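Long-range contacts in PBP5 (Haemophilus influenzae, PDB 3A3J), which removes the terminal D-alanine from the peptide side chains of cell-wall precursors, acting as a serine D-alanyl-D-alanine carboxypeptidase: residues V2-I7 with K244-W248; I63-W68 with F79-N83; Q128-K132 with I156-H160. All blocks are in the same frame, centred on the assembly; numbering follows the deposited sequence.

Contact 1: residues V2-I7 with K244-W248; sequences VTPPQI and KLLQW
P5 lays its ring on the indole of W248, and this CH-pi contact is the centre of the joint between the N-terminal strip and the helix. P5 CD stands 3.6 Å from the centroid of the five-membered ring of W248, only 9° from the ring normal. P5 CG, on the same face, comes 3.5 Å from W248 CG, and the two side chains cross at about a right angle. Proline suits this place because its ring is rigid and compact, and CD, next to the amide nitrogen, carries somewhat polarised C-H bonds.

The one hydrogen bond of the contact uses the indole N-H. W248 NE1 gives it to T3 O at 2.6 Å, but the bond is bent, with an N-H...O angle of 135°, and the oxygen lies somewhat out of the indole plane. Tryptophan thus offers an apolar face and a polar rim at once. W248 CG lies anti to the backbone N (chi1 -177°), which carries the indole across to the N-terminal strip.

Apolar contacts extend the joint to both ends. V2 CG2 approaches W248 CZ2 at 4.2 Å. At the far end I7 CD1 fits against L245 CG at 3.8 Å. I7 CD1 also meets the aliphatic base of K244, whose amine turns to a salt bridge with E241. L245 also rests on Y12 and V229 of the sheet.

The arrangement belongs to the penicillin-binding, beta-lactamase-like fold, in which N- and C-terminal parts of the catalytic domain meet: here the residues preceding strand 11-16 pack against helix 235-252, which lies on the five-stranded antiparallel sheet.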
ATOM      1  N   VAL A   2      -3.886 -21.078 -11.657  1.00 69.45           N
ATOM      2  CA  VAL A   2      -3.075 -22.285 -11.534  1.00 68.07           C
ATOM      3  C   VAL A   2      -2.869 -22.573 -10.061  1.00 67.59           C
ATOM      4  O   VAL A   2      -3.548 -21.979  -9.214  1.00 68.16           O
ATOM      5  CB  VAL A   2      -1.695 -22.109 -12.180  1.00 68.07           C
ATOM      6  CG1 VAL A   2      -1.813 -22.027 -13.711  1.00 66.34           C
ATOM      7  CG2 VAL A   2      -0.995 -20.889 -11.584  1.00 68.35           C
ATOM      8  N   THR A   3      -1.945 -23.479  -9.743  1.00 66.03           N
ATOM      9  CA  THR A   3      -1.721 -23.872  -8.351  1.00 65.26           C
ATOM     10  C   THR A   3      -1.052 -22.756  -7.547  1.00 64.06           C
ATOM     11  O   THR A   3       0.042 -22.304  -7.882  1.00 64.48           O
ATOM     12  CB  THR A   3      -0.850 -25.141  -8.227  1.00 65.52           C
ATOM     13  OG1 THR A   3      -1.325 -26.143  -9.135  1.00 66.75           O
ATOM     14  CG2 THR A   3      -0.849 -25.696  -6.767  1.00 65.21           C
ATOM     15  N   PRO A   4      -1.732 -22.291  -6.497  1.00 62.60           N
ATOM     16  CA  PRO A   4      -1.138 -21.399  -5.491  1.00 61.41           C
ATOM     17  C   PRO A   4      -0.037 -22.119  -4.682  1.00 59.19           C
ATOM     18  O   PRO A   4      -0.145 -23.328  -4.448  1.00 59.24           O
ATOM     19  CB  PRO A   4      -2.335 -21.075  -4.573  1.00 62.04           C
ATOM     20  CG  PRO A   4      -3.359 -22.177  -4.837  1.00 62.28           C
ATOM     21  CD  PRO A   4      -3.172 -22.512  -6.288  1.00 62.38           C
ATOM     22  N   PRO A   5       1.013 -21.397  -4.239  1.00 57.02           N
ATOM     23  CA  PRO A   5       1.999 -22.147  -3.488  1.00 54.82           C
ATOM     24  C   PRO A   5       1.456 -22.486  -2.122  1.00 52.71           C
ATOM     25  O   PRO A   5       0.427 -21.965  -1.693  1.00 51.90           O
ATOM     26  CB  PRO A   5       3.204 -21.184  -3.370  1.00 55.01           C
ATOM     27  CG  PRO A   5       2.756 -19.870  -3.964  1.00 55.71           C
ATOM     28  CD  PRO A   5       1.239 -19.953  -4.119  1.00 57.35           C
ATOM     29  N   GLN A   6       2.138 -23.401  -1.465  1.00 51.24           N
ATOM     30  CA  GLN A   6       1.808 -23.760  -0.118  1.00 50.56           C
ATOM     31  C   GLN A   6       2.641 -22.882   0.824  1.00 48.27           C
ATOM     32  O   GLN A   6       3.859 -22.898   0.763  1.00 48.37           O
ATOM     33  CB  GLN A   6       2.104 -25.233   0.085  1.00 50.89           C
ATOM     34  CG  GLN A   6       2.212 -25.600   1.524  1.00 55.40           C
ATOM     35  CD  GLN A   6       0.857 -25.757   2.159  1.00 60.69           C
ATOM     36  OE1 GLN A   6       0.644 -25.356   3.318  1.00 63.14           O
ATOM     37  NE2 GLN A   6      -0.083 -26.355   1.412  1.00 61.68           N
ATOM     38  N   ILE A   7       1.969 -22.132   1.700  1.00 46.19           N
ATOM     39  CA  ILE A   7       2.568 -21.004   2.435  1.00 42.69           C
ATOM     40  C   ILE A   7       2.396 -21.298   3.888  1.00 42.06           C
ATOM     41  O   ILE A   7       1.301 -21.649   4.309  1.00 41.00           O
ATOM     42  CB  ILE A   7       1.817 -19.746   2.090  1.00 42.34           C
ATOM     43  CG1 ILE A   7       1.988 -19.490   0.593  1.00 40.77           C
ATOM     44  CG2 ILE A   7       2.318 -18.517   2.897  1.00 40.85           C
ATOM     45  CD1 ILE A   7       3.442 -19.152   0.214  1.00 38.90           C
ATOM     46  N   LYS A 244       8.504 -16.743  -1.652  1.00 29.93           N
ATOM     47  CA  LYS A 244       7.693 -17.724  -2.347  1.00 29.11           C
ATOM     48  C   LYS A 244       6.454 -17.089  -3.051  1.00 30.61           C
ATOM     49  O   LYS A 244       6.100 -17.441  -4.214  1.00 29.04           O
ATOM     50  CB  LYS A 244       7.225 -18.816  -1.384  1.00 29.98           C
ATOM     51  CG  LYS A 244       8.205 -20.019  -1.240  1.00 30.21           C
ATOM     52  CD  LYS A 244       7.657 -21.155  -0.375  1.00 28.53           C
ATOM     53  CE  LYS A 244       8.779 -21.825   0.472  1.00 32.98           C
ATOM     54  NZ  LYS A 244       8.123 -22.678   1.474  1.00 33.79           N
ATOM     55  N   LEU A 245       5.725 -16.236  -2.317  1.00 30.05           N
ATOM     56  CA  LEU A 245       4.575 -15.532  -2.901  1.00 29.07           C
ATOM     57  C   LEU A 245       5.012 -14.659  -4.054  1.00 29.40           C
ATOM     58  O   LEU A 245       4.413 -14.703  -5.142  1.00 30.01           O
ATOM     59  CB  LEU A 245       3.881 -14.676  -1.858  1.00 28.35           C
ATOM     60  CG  LEU A 245       3.028 -15.566  -0.966  1.00 27.51           C
ATOM     61  CD1 LEU A 245       2.615 -14.714   0.276  1.00 26.23           C
ATOM     62  CD2 LEU A 245       1.745 -16.024  -1.727  1.00 25.99           C
ATOM     63  N   LEU A 246       6.062 -13.876  -3.849  1.00 28.80           N
ATOM     64  CA  LEU A 246       6.429 -12.933  -4.861  1.00 29.06           C
ATOM     65  C   LEU A 246       6.838 -13.676  -6.189  1.00 32.80           C
ATOM     66  O   LEU A 246       6.350 -13.331  -7.272  1.00 31.99           O
ATOM     67  CB  LEU A 246       7.525 -12.026  -4.340  1.00 28.93           C
ATOM     68  CG  LEU A 246       7.104 -11.164  -3.131  1.00 26.45           C
ATOM     69  CD1 LEU A 246       8.336 -10.427  -2.584  1.00 28.56           C
ATOM     70  CD2 LEU A 246       5.987 -10.159  -3.534  1.00 20.92           C
ATOM     71  N   GLN A 247       7.731 -14.670  -6.082  1.00 33.63           N
ATOM     72  CA  GLN A 247       8.233 -15.435  -7.240  1.00 36.16           C
ATOM     73  C   GLN A 247       7.135 -16.198  -7.951  1.00 36.92           C
ATOM     74  O   GLN A 247       7.111 -16.227  -9.155  1.00 38.93           O
ATOM     75  CB  GLN A 247       9.363 -16.390  -6.836  1.00 34.87           C
ATOM     76  CG  GLN A 247      10.680 -15.685  -6.509  1.00 35.75           C
ATOM     77  CD  GLN A 247      11.702 -16.710  -5.981  1.00 35.34           C
ATOM     78  OE1 GLN A 247      11.320 -17.773  -5.426  1.00 35.35           O
ATOM     79  NE2 GLN A 247      12.980 -16.422  -6.188  1.00 32.94           N
ATOM     80  N   TRP A 248       6.212 -16.793  -7.216  1.00 38.37           N
ATOM     81  CA  TRP A 248       5.049 -17.373  -7.839  1.00 38.98           C
ATOM     82  C   TRP A 248       4.286 -16.322  -8.594  1.00 40.52           C
ATOM     83  O   TRP A 248       3.701 -16.580  -9.684  1.00 41.19           O
ATOM     84  CB  TRP A 248       4.130 -17.897  -6.769  1.00 39.14           C
ATOM     85  CG  TRP A 248       2.897 -18.590  -7.262  1.00 40.07           C
ATOM     86  CD1 TRP A 248       2.824 -19.864  -7.778  1.00 39.18           C
ATOM     87  CD2 TRP A 248       1.542 -18.091  -7.242  1.00 41.77           C
ATOM     88  NE1 TRP A 248       1.524 -20.190  -8.053  1.00 40.32           N
ATOM     89  CE2 TRP A 248       0.712 -19.120  -7.755  1.00 41.97           C
ATOM     90  CE3 TRP A 248       0.951 -16.880  -6.861  1.00 41.00           C
ATOM     91  CZ2 TRP A 248      -0.671 -18.965  -7.896  1.00 39.92           C
ATOM     92  CZ3 TRP A 248      -0.407 -16.732  -6.981  1.00 38.09           C
ATOM     93  CH2 TRP A 248      -1.215 -17.777  -7.486  1.00 40.15           C
TER

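Contact 2: residues I63-W68 with F79-N83; sequences IGESAW and FLDLN
W68 spreads its indole beneath the side chain of L82: L82 CB stands 3.8 Å from the centroid of the five-membered ring, 5° off its normal, a CH-pi contact. The two segments belong to the long loop between strands 60-62 and 85-87 in the carboxypeptidase domain, and their meeting folds that loop back on itself. L82 CD2 continues over the six-membered ring, 3.9 Å from W68 CZ3. The other methyl, CD1, turns to the backbone of G64 and E65, so a branched leucine serves both the aromatic face and the turn. W68 CG lies anti to its backbone N (chi1 -174°), which brings the CD1 edge of the indole to L80 O, in the ring plane.

On the buried side I63 and L80 cross at about a right angle, I63 CD1 to L80 CD1 3.8 Å. Both are branched aliphatics, suited to a buried apolar layer; L80 touches A106 of helix 101-112, and its side chain lies about 11 Å from that of K39, the probable proton acceptor. D81 points its CB away from segment 63-68, and its carboxylate OD2 bonds to N180. N83 N donates to I63 O at 2.8 Å, with an N-H...O angle of 150°.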
ATOM      1  N   ILE A  63      13.311  16.043  22.851  1.00 28.68           N
ATOM      2  CA  ILE A  63      12.960  14.790  23.473  1.00 26.96           C
ATOM      3  C   ILE A  63      12.716  15.035  24.996  1.00 28.58           C
ATOM      4  O   ILE A  63      13.614  15.505  25.703  1.00 29.66           O
ATOM      5  CB  ILE A  63      14.133  13.784  23.325  1.00 26.97           C
ATOM      6  CG1 ILE A  63      14.631  13.691  21.879  1.00 27.84           C
ATOM      7  CG2 ILE A  63      13.745  12.422  23.798  1.00 22.56           C
ATOM      8  CD1 ILE A  63      13.505  13.466  20.840  1.00 28.59           C
ATOM      9  N   GLY A  64      11.572  14.648  25.536  1.00 28.82           N
ATOM     10  CA  GLY A  64      11.324  14.843  26.963  1.00 29.65           C
ATOM     11  C   GLY A  64      10.968  13.484  27.458  1.00 30.02           C
ATOM     12  O   GLY A  64      11.121  12.523  26.698  1.00 31.05           O
ATOM     13  N   GLU A  65      10.527  13.348  28.700  1.00 29.26           N
ATOM     14  CA  GLU A  65      10.318  11.982  29.251  1.00 31.13           C
ATOM     15  C   GLU A  65       9.402  10.970  28.454  1.00 31.56           C
ATOM     16  O   GLU A  65       9.497   9.758  28.651  1.00 31.87           O
ATOM     17  CB  GLU A  65       9.919  12.028  30.749  1.00 29.75           C
ATOM     18  CG  GLU A  65      10.780  13.029  31.516  1.00 33.40           C
ATOM     19  CD  GLU A  65      10.815  12.882  33.043  1.00 36.73           C
ATOM     20  OE1 GLU A  65      10.249  11.917  33.605  1.00 40.50           O
ATOM     21  OE2 GLU A  65      11.448  13.768  33.674  1.00 38.21           O
ATOM     22  N   SER A  66       8.490  11.412  27.608  1.00 31.78           N
ATOM     23  CA  SER A  66       7.580  10.385  26.991  1.00 32.43           C
ATOM     24  C   SER A  66       8.213   9.831  25.693  1.00 32.01           C
ATOM     25  O   SER A  66       7.989   8.712  25.340  1.00 33.64           O
ATOM     26  CB  SER A  66       6.166  10.914  26.728  1.00 32.06           C
ATOM     27  OG  SER A  66       6.303  11.966  25.790  1.00 33.91           O
ATOM     28  N   ALA A  67       9.060  10.605  25.035  1.00 31.26           N
ATOM     29  CA  ALA A  67       9.802  10.117  23.871  1.00 31.75           C
ATOM     30  C   ALA A  67      11.166   9.451  24.216  1.00 31.26           C
ATOM     31  O   ALA A  67      11.824   8.877  23.358  1.00 30.12           O
ATOM     32  CB  ALA A  67       9.986  11.280  22.815  1.00 30.60           C
ATOM     33  N   TRP A  68      11.546   9.496  25.486  1.00 30.56           N
ATOM     34  CA  TRP A  68      12.839   9.034  25.959  1.00 30.45           C
ATOM     35  C   TRP A  68      13.069   7.547  25.743  1.00 29.03           C
ATOM     36  O   TRP A  68      12.282   6.752  26.168  1.00 29.97           O
ATOM     37  CB  TRP A  68      12.907   9.384  27.457  1.00 30.45           C
ATOM     38  CG  TRP A  68      14.202   9.142  28.183  1.00 31.38           C
ATOM     39  CD1 TRP A  68      15.450   8.849  27.661  1.00 29.73           C
ATOM     40  CD2 TRP A  68      14.363   9.208  29.606  1.00 30.22           C
ATOM     41  NE1 TRP A  68      16.361   8.721  28.690  1.00 28.12           N
ATOM     42  CE2 TRP A  68      15.711   8.935  29.888  1.00 31.12           C
ATOM     43  CE3 TRP A  68      13.487   9.498  30.668  1.00 29.28           C
ATOM     44  CZ2 TRP A  68      16.216   8.959  31.203  1.00 31.19           C
ATOM     45  CZ3 TRP A  68      13.996   9.505  31.985  1.00 31.05           C
ATOM     46  CH2 TRP A  68      15.338   9.244  32.224  1.00 31.74           C
ATOM     47  N   PHE A  79      17.041   4.881  20.324  1.00 28.58           N
ATOM     48  CA  PHE A  79      17.864   5.448  21.435  1.00 29.30           C
ATOM     49  C   PHE A  79      17.871   6.954  21.604  1.00 29.64           C
ATOM     50  O   PHE A  79      18.949   7.543  21.700  1.00 30.78           O
ATOM     51  CB  PHE A  79      19.286   4.860  21.489  1.00 30.04           C
ATOM     52  CG  PHE A  79      19.309   3.380  21.568  1.00 30.10           C
ATOM     53  CD1 PHE A  79      19.318   2.730  22.790  1.00 31.05           C
ATOM     54  CD2 PHE A  79      19.300   2.613  20.387  1.00 31.04           C
ATOM     55  CE1 PHE A  79      19.303   1.334  22.849  1.00 33.14           C
ATOM     56  CE2 PHE A  79      19.302   1.239  20.432  1.00 29.84           C
ATOM     57  CZ  PHE A  79      19.304   0.569  21.634  1.00 30.33           C
ATOM     58  N   LEU A  80      16.668   7.561  21.683  1.00 28.63           N
ATOM     59  CA  LEU A  80      16.506   9.031  21.886  1.00 28.35           C
ATOM     60  C   LEU A  80      16.829   9.363  23.334  1.00 27.06           C
ATOM     61  O   LEU A  80      16.239   8.759  24.242  1.00 25.95           O
ATOM     62  CB  LEU A  80      15.068   9.489  21.581  1.00 26.75           C
ATOM     63  CG  LEU A  80      14.582   9.252  20.137  1.00 28.96           C
ATOM     64  CD1 LEU A  80      13.201   9.798  19.991  1.00 29.50           C
ATOM     65  CD2 LEU A  80      15.513   9.866  19.074  1.00 27.38           C
ATOM     66  N   ASP A  81      17.767  10.275  23.546  1.00 27.70           N
ATOM     67  CA  ASP A  81      18.149  10.671  24.939  1.00 29.16           C
ATOM     68  C   ASP A  81      17.369  11.897  25.415  1.00 29.45           C
ATOM     69  O   ASP A  81      17.044  12.800  24.637  1.00 28.22           O
ATOM     70  CB  ASP A  81      19.632  10.974  25.036  1.00 30.13           C
ATOM     71  CG  ASP A  81      20.452   9.725  25.033  1.00 32.78           C
ATOM     72  OD1 ASP A  81      19.934   8.676  25.492  1.00 33.77           O
ATOM     73  OD2 ASP A  81      21.571   9.780  24.522  1.00 34.30           O
ATOM     74  N   LEU A  82      17.061  11.900  26.702  1.00 31.56           N
ATOM     75  CA  LEU A  82      16.284  12.940  27.334  1.00 32.70           C
ATOM     76  C   LEU A  82      16.958  14.271  27.098  1.00 33.36           C
ATOM     77  O   LEU A  82      18.170  14.384  27.110  1.00 34.20           O
ATOM     78  CB  LEU A  82      16.166  12.641  28.825  1.00 33.54           C
ATOM     79  CG  LEU A  82      15.218  13.519  29.642  1.00 36.33           C
ATOM     80  CD1 LEU A  82      13.830  13.379  29.092  1.00 30.72           C
ATOM     81  CD2 LEU A  82      15.198  13.133  31.126  1.00 37.19           C
ATOM     82  N   ASN A  83      16.177  15.270  26.773  1.00 34.70           N
ATOM     83  CA  ASN A  83      16.694  16.632  26.663  1.00 36.09           C
ATOM     84  C   ASN A  83      17.605  16.867  25.480  1.00 36.41           C
ATOM     85  O   ASN A  83      18.436  17.763  25.505  1.00 37.23           O
ATOM     86  CB  ASN A  83      17.373  17.084  27.980  1.00 37.43           C
ATOM     87  CG  ASN A  83      17.662  18.581  27.999  1.00 43.38           C
ATOM     88  OD1 ASN A  83      16.823  19.404  27.588  1.00 49.92           O
ATOM     89  ND2 ASN A  83      18.869  18.944  28.424  1.00 48.27           N
TER

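Contact 3: residues Q128-K132 with I156-H160; sequences QFGLK and IIGAH
F129 and H160 stack face against face, and this is the tight part of the contact. Their rings form an offset stack with centroids 3.7 Å apart and planes at 7°, nearly parallel. H160 CD2 stands over the centre of the phenyl ring, 3.3 Å above its plane, whereas F129 CD1 sits toward the rim of the imidazole. H160 suits the site because its flat ring can stack while its nitrogens remain available at the edge. ND1 bonds to D164 on the same helix, which would tend to fix the ring's rotation.

Around the stack the packing is aliphatic. I157 CG1 meets the edge of the phenyl ring at F129 CD2, 4.1 Å away, and the same isoleucine presents CD1 to L131 CD1. L131 CD2 reaches I156 CG2 at 3.7 Å, so the two methyls of one leucine take successive residues of the helix. L131 CG lies anti to its carbonyl carbon (chi1 -39°), which turns the fork toward that helix.

The chain arrives here through a Schellman motif at the end of helix 115-128. G130 adopts positive phi (80°), where a side chain would be jammed against the preceding carbonyl oxygen, and glycine therefore suits the turn that sends L131 back to helix 151-164. Helix 38-51 also packs on the cluster, M40 against I157 and M41 against F129, and Y44 meets F129 edge to face.

Toward the turn the contact is looser and polar. No direct hydrogen bond joins the segments; instead a water sits in the plane of the imidazole, 2.8 Å from H160 NE2, and appears to donate to F129 O, though that link is modelled suspiciously short and its exact geometry is doubtful. Beside this bridge, I156 CG2 comes no nearer than 4.2 Å to F129 O.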
ATOM      1  N   GLN A 128     -10.497   6.698   5.420  1.00 29.67           N
ATOM      2  CA  GLN A 128     -10.326   7.262   4.139  1.00 30.52           C
ATOM      3  C   GLN A 128      -9.782   6.205   3.135  1.00 32.50           C
ATOM      4  O   GLN A 128     -10.083   6.303   1.961  1.00 33.42           O
ATOM      5  CB  GLN A 128      -9.405   8.417   4.302  1.00 30.77           C
ATOM      6  CG  GLN A 128      -9.063   9.156   3.070  1.00 32.79           C
ATOM      7  CD  GLN A 128      -8.086  10.202   3.448  1.00 35.25           C
ATOM      8  OE1 GLN A 128      -8.310  10.913   4.427  1.00 38.40           O
ATOM      9  NE2 GLN A 128      -6.967  10.294   2.720  1.00 36.17           N
ATOM     10  N   PHE A 129      -8.983   5.215   3.580  1.00 32.16           N
ATOM     11  CA  PHE A 129      -8.504   4.133   2.677  1.00 31.33           C
ATOM     12  C   PHE A 129      -9.598   3.110   2.425  1.00 31.41           C
ATOM     13  O   PHE A 129      -9.421   2.235   1.585  1.00 31.21           O
ATOM     14  CB  PHE A 129      -7.284   3.342   3.266  1.00 29.95           C
ATOM     15  CG  PHE A 129      -6.027   4.150   3.391  1.00 26.98           C
ATOM     16  CD1 PHE A 129      -5.934   5.382   2.827  1.00 27.36           C
ATOM     17  CD2 PHE A 129      -4.905   3.627   4.039  1.00 27.90           C
ATOM     18  CE1 PHE A 129      -4.761   6.121   2.917  1.00 29.95           C
ATOM     19  CE2 PHE A 129      -3.711   4.331   4.139  1.00 24.64           C
ATOM     20  CZ  PHE A 129      -3.614   5.587   3.595  1.00 26.73           C
ATOM     21  N   GLY A 130     -10.705   3.158   3.169  1.00 31.12           N
ATOM     22  CA  GLY A 130     -11.759   2.153   2.975  1.00 30.24           C
ATOM     23  C   GLY A 130     -11.595   0.788   3.613  1.00 31.30           C
ATOM     24  O   GLY A 130     -12.114  -0.219   3.100  1.00 32.05           O
ATOM     25  N   LEU A 131     -10.975   0.740   4.790  1.00 31.10           N
ATOM     26  CA  LEU A 131     -10.618  -0.507   5.453  1.00 30.16           C
ATOM     27  C   LEU A 131     -11.614  -0.872   6.489  1.00 30.77           C
ATOM     28  O   LEU A 131     -12.077  -0.009   7.213  1.00 31.52           O
ATOM     29  CB  LEU A 131      -9.258  -0.375   6.199  1.00 28.92           C
ATOM     30  CG  LEU A 131      -8.150   0.416   5.529  1.00 28.95           C
ATOM     31  CD1 LEU A 131      -6.887   0.431   6.483  1.00 24.57           C
ATOM     32  CD2 LEU A 131      -7.809  -0.240   4.189  1.00 28.76           C
ATOM     33  N   LYS A 132     -11.828  -2.160   6.683  1.00 31.17           N
ATOM     34  CA  LYS A 132     -12.978  -2.614   7.405  1.00 31.60           C
ATOM     35  C   LYS A 132     -12.500  -3.443   8.571  1.00 32.09           C
ATOM     36  O   LYS A 132     -13.244  -3.788   9.481  1.00 31.21           O
ATOM     37  CB  LYS A 132     -13.771  -3.459   6.397  1.00 33.68           C
ATOM     38  CG  LYS A 132     -14.911  -4.213   7.011  1.00 36.05           C
ATOM     39  CD  LYS A 132     -15.384  -5.309   6.119  1.00 35.33           C
ATOM     40  CE  LYS A 132     -16.163  -6.283   7.006  1.00 37.64           C
ATOM     41  NZ  LYS A 132     -17.106  -6.992   6.146  1.00 42.79           N
ATOM     42  N   ILE A 156      -3.301  -2.844   1.482  1.00 24.84           N
ATOM     43  CA  ILE A 156      -3.879  -1.547   1.003  1.00 24.10           C
ATOM     44  C   ILE A 156      -3.080  -0.381   1.545  1.00 21.04           C
ATOM     45  O   ILE A 156      -2.683   0.557   0.805  1.00 20.05           O
ATOM     46  CB  ILE A 156      -5.423  -1.459   1.324  1.00 25.93           C
ATOM     47  CG1 ILE A 156      -6.197  -2.490   0.495  1.00 27.43           C
ATOM     48  CG2 ILE A 156      -5.939  -0.027   1.035  1.00 28.14           C
ATOM     49  CD1 ILE A 156      -7.558  -2.835   1.025  1.00 30.37           C
ATOM     50  N   ILE A 157      -2.688  -0.487   2.812  1.00 22.29           N
ATOM     51  CA  ILE A 157      -1.883   0.624   3.453  1.00 22.48           C
ATOM     52  C   ILE A 157      -0.557   0.731   2.776  1.00 21.26           C
ATOM     53  O   ILE A 157      -0.081   1.828   2.446  1.00 21.85           O
ATOM     54  CB  ILE A 157      -1.657   0.423   5.046  1.00 24.08           C
ATOM     55  CG1 ILE A 157      -3.009   0.481   5.761  1.00 25.43           C
ATOM     56  CG2 ILE A 157      -0.649   1.439   5.550  1.00 23.96           C
ATOM     57  CD1 ILE A 157      -3.111  -0.126   7.172  1.00 27.28           C
ATOM     58  N   GLY A 158       0.065  -0.408   2.496  1.00 23.12           N
ATOM     59  CA  GLY A 158       1.451  -0.283   1.880  1.00 22.64           C
ATOM     60  C   GLY A 158       1.271   0.274   0.466  1.00 23.62           C
ATOM     61  O   GLY A 158       2.077   1.066  -0.014  1.00 24.01           O
ATOM     62  N   ALA A 159       0.196  -0.081  -0.235  1.00 23.16           N
ATOM     63  CA  ALA A 159       0.085   0.540  -1.634  1.00 23.72           C
ATOM     64  C   ALA A 159      -0.036   2.046  -1.608  1.00 22.77           C
ATOM     65  O   ALA A 159       0.482   2.793  -2.491  1.00 23.33           O
ATOM     66  CB  ALA A 159      -1.128  -0.072  -2.387  1.00 22.62           C
ATOM     67  N   HIS A 160      -0.721   2.543  -0.563  1.00 24.72           N
ATOM     68  CA  HIS A 160      -0.911   4.015  -0.412  1.00 22.51           C
ATOM     69  C   HIS A 160       0.376   4.691  -0.090  1.00 23.29           C
ATOM     70  O   HIS A 160       0.647   5.776  -0.570  1.00 23.03           O
ATOM     71  CB  HIS A 160      -1.903   4.320   0.713  1.00 23.59           C
ATOM     72  CG  HIS A 160      -3.327   4.384   0.240  1.00 21.50           C
ATOM     73  ND1 HIS A 160      -3.785   5.399  -0.574  1.00 23.95           N
ATOM     74  CD2 HIS A 160      -4.372   3.541   0.419  1.00 23.47           C
ATOM     75  CE1 HIS A 160      -5.077   5.211  -0.825  1.00 21.63           C
ATOM     76  NE2 HIS A 160      -5.454   4.066  -0.266  1.00 22.72           N
TER
HETATM   77  O   HOH W   1      -7.827   2.554  -0.334  1.00 30.68           O

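In the fold
Contact 1 joins the two most distant segments in sequence, and both other contacts fall within the chain between its ends; contact 2 closes before contact 3 opens. Contact 1 lies on helix 235-252, packed on the antiparallel sheet, whereas contact 3 belongs to the helical part, their centres 24 Å apart. Contact 2 is peripheral, with its centre 32 Å from contact 3 and 44 Å from contact 1, and none of the three touches another. Contact 3 packs on helix 38-51, which carries K39, and its I157 side chain is about 9 Å from those of K39 and K202, so it lies close to the likely catalytic centre.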